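Local coordinates for protein glucose-6-phosphate 1-dehydrogenase (Kluyveromyces lactis, PDB 7E6I) that catalyses the NADP+-dependent oxidation of glucose 6-phosphate to 6-phosphogluconolactone, the probable rate-limiting first step of the oxidative pentose phosphate pathway, at residues 16-30 and 55-67. Sequence-based numbering, arbitrary orientation.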
loop_
_atom_site.group_PDB
_atom_site.type_symbol
_atom_site.label_atom_id
_atom_site.label_comp_id
_atom_site.label_asym_id
_atom_site.label_seq_id
_atom_site.Cartn_x
_atom_site.Cartn_y
_atom_site.Cartn_z
ATOM N N ALA A 16 -18.618 -0.842 10.990
ATOM C CA ALA A 16 -19.289 -1.180 9.739
ATOM C C ALA A 16 -20.021 -0.006 9.104
ATOM O O ALA A 16 -20.278 -0.034 7.898
ATOM C CB ALA A 16 -20.266 -2.324 9.972
ATOM N N SER A 17 -20.365 1.015 9.873
ATOM C CA SER A 17 -21.117 2.152 9.362
ATOM C C SER A 17 -20.235 3.219 8.727
ATOM O O SER A 17 -20.758 4.154 8.111
ATOM C CB SER A 17 -21.934 2.771 10.498
ATOM O OG SER A 17 -21.073 3.127 11.575
ATOM N N GLY A 18 -18.924 3.107 8.860
ATOM C CA GLY A 18 -18.039 4.141 8.382
ATOM C C GLY A 18 -17.769 4.067 6.895
ATOM O O GLY A 18 -18.149 3.127 6.198
ATOM N N ASP A 19 -17.072 5.096 6.416
ATOM C CA ASP A 19 -16.829 5.231 4.985
ATOM C C ASP A 19 -15.993 4.083 4.452
ATOM O O ASP A 19 -16.312 3.497 3.408
ATOM C CB ASP A 19 -16.140 6.562 4.698
ATOM C CG ASP A 19 -17.120 7.641 4.319
ATOM O OD1 ASP A 19 -18.345 7.386 4.421
ATOM O OD2 ASP A 19 -16.667 8.735 3.918
ATOM N N LEU A 20 -14.903 3.758 5.151
ATOM C CA LEU A 20 -14.033 2.683 4.694
ATOM C C LEU A 20 -14.804 1.379 4.553
ATOM O O LEU A 20 -14.660 0.667 3.553
ATOM C CB LEU A 20 -12.868 2.508 5.659
ATOM C CG LEU A 20 -11.985 1.331 5.281
ATOM C CD1 LEU A 20 -11.222 1.646 3.999
ATOM C CD2 LEU A 20 -11.056 0.996 6.423
ATOM N N SER A 21 -15.656 1.076 5.537
ATOM C CA SER A 21 -16.409 -0.171 5.533
ATOM C C SER A 21 -17.350 -0.251 4.347
ATOM O O SER A 21 -17.399 -1.271 3.650
ATOM C CB SER A 21 -17.201 -0.311 6.830
ATOM O OG SER A 21 -17.910 -1.533 6.820
ATOM N N LYS A 22 -18.115 0.817 4.098
ATOM C CA LYS A 22 -19.177 0.706 3.105
ATOM C C LYS A 22 -18.659 0.880 1.687
ATOM O O LYS A 22 -19.232 0.306 0.754
ATOM C CB LYS A 22 -20.301 1.708 3.399
ATOM C CG LYS A 22 -19.939 3.177 3.263
ATOM C CD LYS A 22 -21.202 4.053 3.407
ATOM C CE LYS A 22 -20.928 5.344 4.200
ATOM N NZ LYS A 22 -20.898 6.558 3.324
ATOM N N LYS A 23 -17.588 1.644 1.501
ATOM C CA LYS A 23 -17.062 1.885 0.164
ATOM C C LYS A 23 -15.945 0.932 -0.234
ATOM O O LYS A 23 -15.642 0.833 -1.429
ATOM C CB LYS A 23 -16.540 3.316 0.046
ATOM C CG LYS A 23 -17.607 4.379 0.163
ATOM C CD LYS A 23 -17.057 5.722 -0.282
ATOM C CE LYS A 23 -17.754 6.858 0.433
ATOM N NZ LYS A 23 -16.902 8.074 0.489
ATOM N N LYS A 24 -15.318 0.240 0.718
ATOM C CA LYS A 24 -14.169 -0.592 0.373
ATOM C C LYS A 24 -14.287 -2.012 0.914
ATOM O O LYS A 24 -14.159 -2.977 0.151
ATOM C CB LYS A 24 -12.878 0.055 0.870
ATOM C CG LYS A 24 -12.606 1.410 0.237
ATOM C CD LYS A 24 -11.678 1.274 -0.959
ATOM C CE LYS A 24 -11.540 2.582 -1.725
ATOM N NZ LYS A 24 -10.291 2.582 -2.544
ATOM N N THR A 25 -14.526 -2.160 2.220
ATOM C CA THR A 25 -14.517 -3.499 2.803
ATOM C C THR A 25 -15.659 -4.344 2.258
ATOM O O THR A 25 -15.436 -5.439 1.723
ATOM C CB THR A 25 -14.593 -3.426 4.326
ATOM O OG1 THR A 25 -13.798 -2.330 4.794
ATOM C CG2 THR A 25 -14.091 -4.733 4.943
ATOM N N PHE A 26 -16.890 -3.850 2.374
ATOM C CA PHE A 26 -18.033 -4.611 1.890
ATOM C C PHE A 26 -18.002 -4.753 0.372
ATOM O O PHE A 26 -18.258 -5.855 -0.137
ATOM C CB PHE A 26 -19.341 -3.987 2.379
ATOM C CG PHE A 26 -19.712 -4.428 3.762
ATOM C CD1 PHE A 26 -20.431 -5.598 3.959
ATOM C CD2 PHE A 26 -19.276 -3.717 4.872
ATOM C CE1 PHE A 26 -20.750 -6.028 5.243
ATOM C CE2 PHE A 26 -19.588 -4.139 6.154
ATOM C CZ PHE A 26 -20.327 -5.297 6.336
ATOM N N PRO A 27 -17.685 -3.700 -0.394
ATOM C CA PRO A 27 -17.528 -3.916 -1.840
ATOM C C PRO A 27 -16.475 -4.964 -2.178
ATOM O O PRO A 27 -16.653 -5.726 -3.140
ATOM C CB PRO A 27 -17.164 -2.520 -2.363
ATOM C CG PRO A 27 -17.812 -1.592 -1.398
ATOM C CD PRO A 27 -17.669 -2.261 -0.063
ATOM N N ALA A 28 -15.390 -5.045 -1.398
ATOM C CA ALA A 28 -14.379 -6.062 -1.667
ATOM C C ALA A 28 -14.903 -7.452 -1.340
ATOM O O ALA A 28 -14.650 -8.411 -2.080
ATOM C CB ALA A 28 -13.097 -5.778 -0.880
ATOM N N LEU A 29 -15.611 -7.584 -0.216
ATOM C CA LEU A 29 -16.220 -8.866 0.114
ATOM C C LEU A 29 -17.161 -9.315 -0.990
ATOM O O LEU A 29 -17.216 -10.503 -1.322
ATOM C CB LEU A 29 -16.977 -8.773 1.434
ATOM C CG LEU A 29 -16.144 -8.957 2.689
ATOM C CD1 LEU A 29 -16.989 -8.667 3.920
ATOM C CD2 LEU A 29 -15.617 -10.362 2.720
ATOM N N PHE A 30 -17.901 -8.376 -1.579
ATOM C CA PHE A 30 -18.834 -8.743 -2.636
ATOM C C PHE A 30 -18.092 -9.206 -3.883
ATOM O O PHE A 30 -18.431 -10.240 -4.468
ATOM C CB PHE A 30 -19.753 -7.573 -2.971
ATOM C CG PHE A 30 -20.561 -7.798 -4.210
ATOM C CD1 PHE A 30 -21.440 -8.877 -4.291
ATOM C CD2 PHE A 30 -20.415 -6.964 -5.309
ATOM C CE1 PHE A 30 -22.178 -9.106 -5.441
ATOM C CE2 PHE A 30 -21.146 -7.184 -6.459
ATOM C CZ PHE A 30 -22.034 -8.258 -6.527
ATOM N N GLU A 55 -31.471 -4.059 7.299
ATOM C CA GLU A 55 -31.861 -3.336 6.098
ATOM C C GLU A 55 -30.982 -2.111 5.888
ATOM O O GLU A 55 -30.558 -1.826 4.760
ATOM C CB GLU A 55 -33.337 -2.937 6.197
ATOM C CG GLU A 55 -34.285 -3.842 5.417
ATOM C CD GLU A 55 -33.801 -4.102 3.995
ATOM O OE1 GLU A 55 -33.087 -5.113 3.765
ATOM O OE2 GLU A 55 -34.133 -3.285 3.106
ATOM N N ASP A 56 -30.695 -1.377 6.965
ATOM C CA ASP A 56 -29.906 -0.159 6.836
ATOM C C ASP A 56 -28.514 -0.465 6.301
ATOM O O ASP A 56 -28.044 0.178 5.355
ATOM C CB ASP A 56 -29.821 0.557 8.182
ATOM C CG ASP A 56 -31.183 0.904 8.749
ATOM O OD1 ASP A 56 -31.433 0.565 9.927
ATOM O OD2 ASP A 56 -31.994 1.522 8.024
ATOM N N LEU A 57 -27.839 -1.452 6.896
ATOM C CA LEU A 57 -26.505 -1.826 6.440
ATOM C C LEU A 57 -26.512 -2.221 4.967
ATOM O O LEU A 57 -25.735 -1.690 4.166
ATOM C CB LEU A 57 -25.962 -2.970 7.294
ATOM C CG LEU A 57 -24.495 -3.299 7.010
ATOM C CD1 LEU A 57 -23.642 -2.046 7.160
ATOM C CD2 LEU A 57 -23.993 -4.425 7.903
ATOM N N ARG A 58 -27.384 -3.167 4.598
ATOM C CA ARG A 58 -27.435 -3.640 3.218
ATOM C C ARG A 58 -27.694 -2.495 2.252
ATOM O O ARG A 58 -27.047 -2.400 1.202
ATOM C CB ARG A 58 -28.510 -4.715 3.065
ATOM C CG ARG A 58 -28.247 -5.965 3.873
ATOM C CD ARG A 58 -29.516 -6.737 4.121
ATOM N NE ARG A 58 -29.293 -7.939 4.919
ATOM C CZ ARG A 58 -30.251 -8.561 5.599
ATOM N NH1 ARG A 58 -31.488 -8.084 5.572
ATOM N NH2 ARG A 58 -29.979 -9.658 6.302
ATOM N N GLU A 59 -28.627 -1.611 2.589
ATOM C CA GLU A 59 -28.924 -0.503 1.695
ATOM C C GLU A 59 -27.844 0.558 1.742
ATOM O O GLU A 59 -27.702 1.321 0.784
ATOM C CB GLU A 59 -30.284 0.104 2.034
ATOM C CG GLU A 59 -31.453 -0.858 1.831
ATOM C CD GLU A 59 -31.716 -1.186 0.363
ATOM O OE1 GLU A 59 -31.285 -0.409 -0.521
ATOM O OE2 GLU A 59 -32.368 -2.221 0.094
ATOM N N LYS A 60 -27.077 0.620 2.825
ATOM C CA LYS A 60 -25.982 1.580 2.901
ATOM C C LYS A 60 -24.842 1.197 1.959
ATOM O O LYS A 60 -24.191 2.070 1.372
ATOM C CB LYS A 60 -25.489 1.681 4.345
ATOM C CG LYS A 60 -24.795 2.983 4.711
ATOM C CD LYS A 60 -24.353 2.965 6.177
ATOM C CE LYS A 60 -24.347 4.366 6.795
ATOM N NZ LYS A 60 -22.990 4.999 6.749
ATOM N N VAL A 61 -24.588 -0.098 1.788
ATOM C CA VAL A 61 -23.391 -0.536 1.072
ATOM C C VAL A 61 -23.696 -0.884 -0.383
ATOM O O VAL A 61 -22.813 -0.793 -1.243
ATOM C CB VAL A 61 -22.725 -1.723 1.795
ATOM C CG1 VAL A 61 -22.659 -1.473 3.297
ATOM C CG2 VAL A 61 -23.462 -3.001 1.506
ATOM N N LYS A 62 -24.950 -1.265 -0.671
ATOM C CA LYS A 62 -25.427 -1.592 -2.014
ATOM C C LYS A 62 -24.987 -0.578 -3.071
ATOM O O LYS A 62 -24.577 -0.987 -4.166
ATOM C CB LYS A 62 -26.953 -1.720 -2.007
ATOM C CG LYS A 62 -27.557 -2.291 -3.279
ATOM C CD LYS A 62 -28.964 -2.835 -3.028
ATOM C CE LYS A 62 -29.669 -3.231 -4.329
ATOM N NZ LYS A 62 -30.632 -4.368 -4.155
ATOM N N PRO A 63 -25.042 0.735 -2.811
ATOM C CA PRO A 63 -24.603 1.695 -3.840
ATOM C C PRO A 63 -23.143 1.586 -4.203
ATOM O O PRO A 63 -22.714 2.259 -5.145
ATOM C CB PRO A 63 -24.902 3.060 -3.210
ATOM C CG PRO A 63 -25.964 2.789 -2.243
ATOM C CD PRO A 63 -25.675 1.439 -1.680
ATOM N N PHE A 64 -22.362 0.772 -3.498
ATOM C CA PHE A 64 -20.933 0.697 -3.744
ATOM C C PHE A 64 -20.477 -0.658 -4.241
ATOM O O PHE A 64 -19.340 -0.768 -4.722
ATOM C CB PHE A 64 -20.160 1.072 -2.472
ATOM C CG PHE A 64 -20.468 2.455 -1.980
ATOM C CD1 PHE A 64 -19.948 3.564 -2.624
ATOM C CD2 PHE A 64 -21.316 2.647 -0.899
ATOM C CE1 PHE A 64 -20.246 4.847 -2.178
ATOM C CE2 PHE A 64 -21.614 3.914 -0.449
ATOM C CZ PHE A 64 -21.082 5.018 -1.085
ATOM N N LEU A 65 -21.322 -1.679 -4.158
ATOM C CA LEU A 65 -20.999 -2.952 -4.776
ATOM C C LEU A 65 -20.817 -2.747 -6.275
ATOM O O LEU A 65 -21.520 -1.948 -6.898
ATOM C CB LEU A 65 -22.101 -3.966 -4.495
ATOM C CG LEU A 65 -22.603 -4.075 -3.051
ATOM C CD1 LEU A 65 -23.398 -5.362 -2.871
ATOM C CD2 LEU A 65 -21.469 -4.002 -2.024
ATOM N N LYS A 66 -19.849 -3.446 -6.850
ATOM C CA LYS A 66 -19.493 -3.275 -8.250
ATOM C C LYS A 66 -20.109 -4.396 -9.075
ATOM O O LYS A 66 -19.925 -5.573 -8.755
ATOM C CB LYS A 66 -17.976 -3.267 -8.416
ATOM C CG LYS A 66 -17.413 -1.939 -8.864
ATOM C CD LYS A 66 -17.160 -1.043 -7.686
ATOM C CE LYS A 66 -17.264 0.415 -8.098
ATOM N NZ LYS A 66 -16.971 1.343 -6.969
ATOM N N LYS A 67 -20.851 -4.028 -10.122
ATOM C CA LYS A 67 -21.420 -4.992 -11.064
ATOM C C LYS A 67 -20.714 -4.843 -12.404
ATOM O O LYS A 67 -21.142 -4.047 -13.255
ATOM C CB LYS A 67 -22.932 -4.807 -11.234
ATOM C CG LYS A 67 -23.739 -4.645 -9.955
ATOM C CD LYS A 67 -24.663 -3.437 -10.064
ATOM C CE LYS A 67 -26.043 -3.799 -10.599
ATOM N NZ LYS A 67 -26.941 -2.600 -10.662
HETATM O O HOH W 1 -17.535 -4.672 -5.445
#
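Ala16 O lies 4.0 Å from Leu57 CD1, while the O of Ser17 accepts a 2.7 Å hydrogen bond from Lys60 NZ, lying in the carbonyl plane at a C=O...N angle of 145°. The bent chain of Lys22 brings its CE to 3.3 Å from Lys60 NZ, and its own NZ is held by a salt bridge to Asp19 OD1. Here the glycine-rich turn of a Rossmann fold, consistent with an NADP+ site, leads into helix 19-30, which crosses helix 55-61 at -80°. Lys23 runs over one face of the Phe64 ring, a CH-pi contact with CG 3.6 Å from the centroid, and Pro63 CB lies over the rim of the opposite face. Replacing Phe64 by an alanine is likely to leave the Lys23 methylenes without a face to lie on and Lys22 CD without CE2 beside it. Phe26 packs its CB on Val61 CB and its CZ on Leu57 CD2 (4.1 Å). Pro27 CG meets Phe64 CB at 3.7 Å, and a water links Pro27 O to Lys66 N. The Phe30 ring, swung into place by a chi1 of 169°, takes Leu65 CD1 over one face and Lys66 O at its edge, 3.1 Å from CE2.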